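PDB 3C2B: transcriptional regulator, TetR family from Agrobacterium tumefaciens, which probably binds DNA at cis-regulatory regions and so controls transcription. Local coordinates for residues A[25-33]-A[107-115]. Numbering follows the deposited sequence.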
loop_
_atom_site.group_PDB
_atom_site.type_symbol
_atom_site.label_atom_id
_atom_site.label_comp_id
_atom_site.label_asym_id
_atom_site.label_seq_id
_atom_site.Cartn_x
_atom_site.Cartn_y
_atom_site.Cartn_z
ATOM N N LEU A 25 -19.247 11.162 -5.273
ATOM C CA LEU A 25 -18.687 9.847 -4.928
ATOM C C LEU A 25 -18.855 8.847 -6.082
ATOM O O LEU A 25 -17.897 8.167 -6.445
ATOM C CB LEU A 25 -19.329 9.300 -3.642
ATOM C CG LEU A 25 -18.716 9.680 -2.280
ATOM C CD1 LEU A 25 -18.114 11.092 -2.248
ATOM C CD2 LEU A 25 -19.690 9.459 -1.114
ATOM N N ARG A 26 -20.066 8.789 -6.647
ATOM C CA ARG A 26 -20.382 7.969 -7.819
ATOM C C ARG A 26 -19.466 8.269 -9.018
ATOM O O ARG A 26 -18.895 7.343 -9.596
ATOM C CB ARG A 26 -21.859 8.136 -8.207
ATOM C CG ARG A 26 -22.239 7.620 -9.602
ATOM C CD ARG A 26 -23.721 7.224 -9.685
ATOM N NE ARG A 26 -23.982 5.979 -8.939
ATOM C CZ ARG A 26 -25.187 5.444 -8.718
ATOM N NH1 ARG A 26 -26.297 6.023 -9.181
ATOM N NH2 ARG A 26 -25.282 4.317 -8.021
ATOM N N LEU A 27 -19.342 9.547 -9.390
ATOM C CA LEU A 27 -18.497 9.945 -10.535
ATOM C C LEU A 27 -17.068 9.476 -10.331
ATOM O O LEU A 27 -16.406 9.003 -11.254
ATOM C CB LEU A 27 -18.491 11.466 -10.730
ATOM C CG LEU A 27 -19.633 12.132 -11.504
ATOM C CD1 LEU A 27 -19.531 13.650 -11.351
ATOM C CD2 LEU A 27 -19.644 11.737 -12.993
ATOM N N LEU A 28 -16.611 9.600 -9.094
ATOM C CA LEU A 28 -15.248 9.296 -8.721
ATOM C C LEU A 28 -14.908 7.796 -8.867
ATOM O O LEU A 28 -13.866 7.444 -9.422
ATOM C CB LEU A 28 -15.032 9.787 -7.281
ATOM C CG LEU A 28 -13.721 10.403 -6.743
ATOM C CD1 LEU A 28 -13.215 9.599 -5.615
ATOM C CD2 LEU A 28 -12.657 10.709 -7.791
ATOM N N VAL A 29 -15.787 6.929 -8.365
ATOM C CA VAL A 29 -15.626 5.474 -8.501
ATOM C C VAL A 29 -15.591 5.092 -9.992
ATOM O O VAL A 29 -14.758 4.307 -10.439
ATOM C CB VAL A 29 -16.761 4.700 -7.767
ATOM C CG1 VAL A 29 -16.673 3.170 -8.018
ATOM C CG2 VAL A 29 -16.773 5.037 -6.250
ATOM N N GLU A 30 -16.504 5.677 -10.750
ATOM C CA GLU A 30 -16.705 5.300 -12.158
ATOM C C GLU A 30 -15.603 5.787 -13.135
ATOM O O GLU A 30 -15.128 5.023 -13.984
ATOM C CB GLU A 30 -18.110 5.722 -12.590
ATOM C CG GLU A 30 -19.151 4.956 -11.767
ATOM C CD GLU A 30 -20.586 5.276 -12.105
ATOM O OE1 GLU A 30 -20.844 6.156 -12.955
ATOM O OE2 GLU A 30 -21.474 4.635 -11.505
ATOM N N GLY A 31 -15.180 7.041 -12.986
ATOM C CA GLY A 31 -14.181 7.609 -13.872
ATOM C C GLY A 31 -12.915 8.170 -13.243
ATOM O O GLY A 31 -12.114 8.772 -13.940
ATOM N N GLY A 32 -12.714 7.985 -11.943
ATOM C CA GLY A 32 -11.524 8.548 -11.275
ATOM C C GLY A 32 -11.541 10.074 -11.181
ATOM O O GLY A 32 -12.567 10.732 -11.466
ATOM N N GLU A 33 -10.398 10.643 -10.810
ATOM C CA GLU A 33 -10.279 12.078 -10.553
ATOM C C GLU A 33 -10.733 12.872 -11.768
ATOM O O GLU A 33 -11.427 13.895 -11.623
ATOM C CB GLU A 33 -8.825 12.427 -10.171
ATOM C CG GLU A 33 -8.540 13.864 -9.681
ATOM C CD GLU A 33 -8.376 14.888 -10.812
ATOM O OE1 GLU A 33 -8.948 15.993 -10.686
ATOM O OE2 GLU A 33 -7.686 14.595 -11.824
ATOM N N ASP A 107 -15.208 0.146 -2.967
ATOM C CA ASP A 107 -15.020 0.942 -4.179
ATOM C C ASP A 107 -14.850 2.433 -3.869
ATOM O O ASP A 107 -13.962 3.108 -4.422
ATOM C CB ASP A 107 -16.111 0.681 -5.261
ATOM C CG ASP A 107 -17.518 0.843 -4.757
ATOM O OD1 ASP A 107 -17.739 1.307 -3.607
ATOM O OD2 ASP A 107 -18.438 0.514 -5.543
ATOM N N VAL A 108 -15.658 2.914 -2.935
ATOM C CA VAL A 108 -15.631 4.333 -2.561
ATOM C C VAL A 108 -14.308 4.638 -1.828
ATOM O O VAL A 108 -13.677 5.677 -2.068
ATOM C CB VAL A 108 -16.829 4.728 -1.664
ATOM C CG1 VAL A 108 -16.788 6.231 -1.341
ATOM C CG2 VAL A 108 -18.159 4.343 -2.326
ATOM N N SER A 109 -13.935 3.751 -0.902
ATOM C CA SER A 109 -12.704 3.937 -0.147
ATOM C C SER A 109 -11.530 3.964 -1.134
ATOM O O SER A 109 -10.668 4.876 -1.057
ATOM C CB SER A 109 -12.520 2.865 0.951
ATOM O OG SER A 109 -11.162 2.825 1.420
ATOM N N LEU A 110 -11.500 3.014 -2.071
ATOM C CA LEU A 110 -10.411 3.018 -3.072
ATOM C C LEU A 110 -10.376 4.308 -3.867
ATOM O O LEU A 110 -9.311 4.873 -4.081
ATOM C CB LEU A 110 -10.506 1.832 -4.029
ATOM C CG LEU A 110 -10.156 0.479 -3.414
ATOM C CD1 LEU A 110 -10.708 -0.632 -4.333
ATOM C CD2 LEU A 110 -8.651 0.301 -3.142
ATOM N N ALA A 111 -11.552 4.768 -4.299
ATOM C CA ALA A 111 -11.678 5.949 -5.148
ATOM C C ALA A 111 -11.275 7.212 -4.367
ATOM O O ALA A 111 -10.561 8.063 -4.904
ATOM C CB ALA A 111 -13.084 6.071 -5.639
ATOM N N LEU A 112 -11.646 7.313 -3.091
ATOM C CA LEU A 112 -11.219 8.484 -2.322
ATOM C C LEU A 112 -9.702 8.502 -2.060
ATOM O O LEU A 112 -9.038 9.544 -2.196
ATOM C CB LEU A 112 -12.020 8.603 -1.022
ATOM C CG LEU A 112 -13.466 8.954 -1.375
ATOM C CD1 LEU A 112 -14.377 8.601 -0.193
ATOM C CD2 LEU A 112 -13.648 10.437 -1.848
ATOM N N ASN A 113 -9.169 7.337 -1.707
ATOM C CA ASN A 113 -7.722 7.162 -1.592
ATOM C C ASN A 113 -6.974 7.477 -2.871
ATOM O O ASN A 113 -6.000 8.234 -2.824
ATOM C CB ASN A 113 -7.365 5.771 -1.040
ATOM C CG ASN A 113 -7.475 5.732 0.474
ATOM O OD1 ASN A 113 -6.605 6.241 1.158
ATOM N ND2 ASN A 113 -8.574 5.186 0.994
ATOM N N ARG A 114 -7.438 6.955 -4.008
ATOM C CA ARG A 114 -6.891 7.345 -5.306
ATOM C C ARG A 114 -6.923 8.852 -5.485
ATOM O O ARG A 114 -5.951 9.446 -5.931
ATOM C CB ARG A 114 -7.685 6.726 -6.453
ATOM C CG ARG A 114 -7.508 5.231 -6.569
ATOM C CD ARG A 114 -8.399 4.638 -7.657
ATOM N NE ARG A 114 -8.221 3.183 -7.679
ATOM C CZ ARG A 114 -9.241 2.331 -7.649
ATOM N NH1 ARG A 114 -10.504 2.785 -7.664
ATOM N NH2 ARG A 114 -9.007 1.041 -7.627
ATOM N N LEU A 115 -8.046 9.477 -5.142
ATOM C CA LEU A 115 -8.191 10.928 -5.349
ATOM C C LEU A 115 -7.133 11.691 -4.538
ATOM O O LEU A 115 -6.402 12.513 -5.096
ATOM C CB LEU A 115 -9.598 11.388 -4.966
ATOM C CG LEU A 115 -9.783 12.900 -4.937
ATOM C CD1 LEU A 115 -9.805 13.365 -6.345
ATOM C CD2 LEU A 115 -11.059 13.283 -4.205
HETATM O O HOH W 1 -11.683 5.800 -8.663
#
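The guanidinium of Arg114 reaches Leu28 through a water, which donates to Leu28 O at 2.8 Å and weakly accepts from Arg114 NH1. Leu110 CB lies over one face of this flat group, away from its centre, while NE and NH2 donate to the carbonyls of Leu181 and Met180, holding the group in place. Val29 CG1 packs on Asp107 CB at 3.8 Å, with the carboxylate of Asp107 alongside it. The remaining contact is mostly apolar. Ala111, small and directed at helix 15-31, lets the backbones approach to 5.2 Å between the CA atoms of Val29 and Ala111. Leu28 CD1 touches Ala111 CB and Leu112 CD2 and comes tightly to 3.1 Å from Ala111 O, but with chi1 at -144°, far from staggered, the methyl's exact placing is doubtful. With CG1 of Val29 anti to the backbone N (chi1 175°) and turned to Asp107, CG2 lies against Ala111 CB, 3.9 Å away. Leu25 CG meets Val108 CG1 at one end. At the other, beyond Gly32, Glu33 CG packs crosswise on Leu115 CD1 at 3.6 Å, its carboxylate salt-bridged to Arg59. The axes of 25-31 and 107-115 cross at 82°, joining the N-terminal domain, with its predicted helix-turn-helix, to the C-terminal domain, consistent with the TetR-family fold.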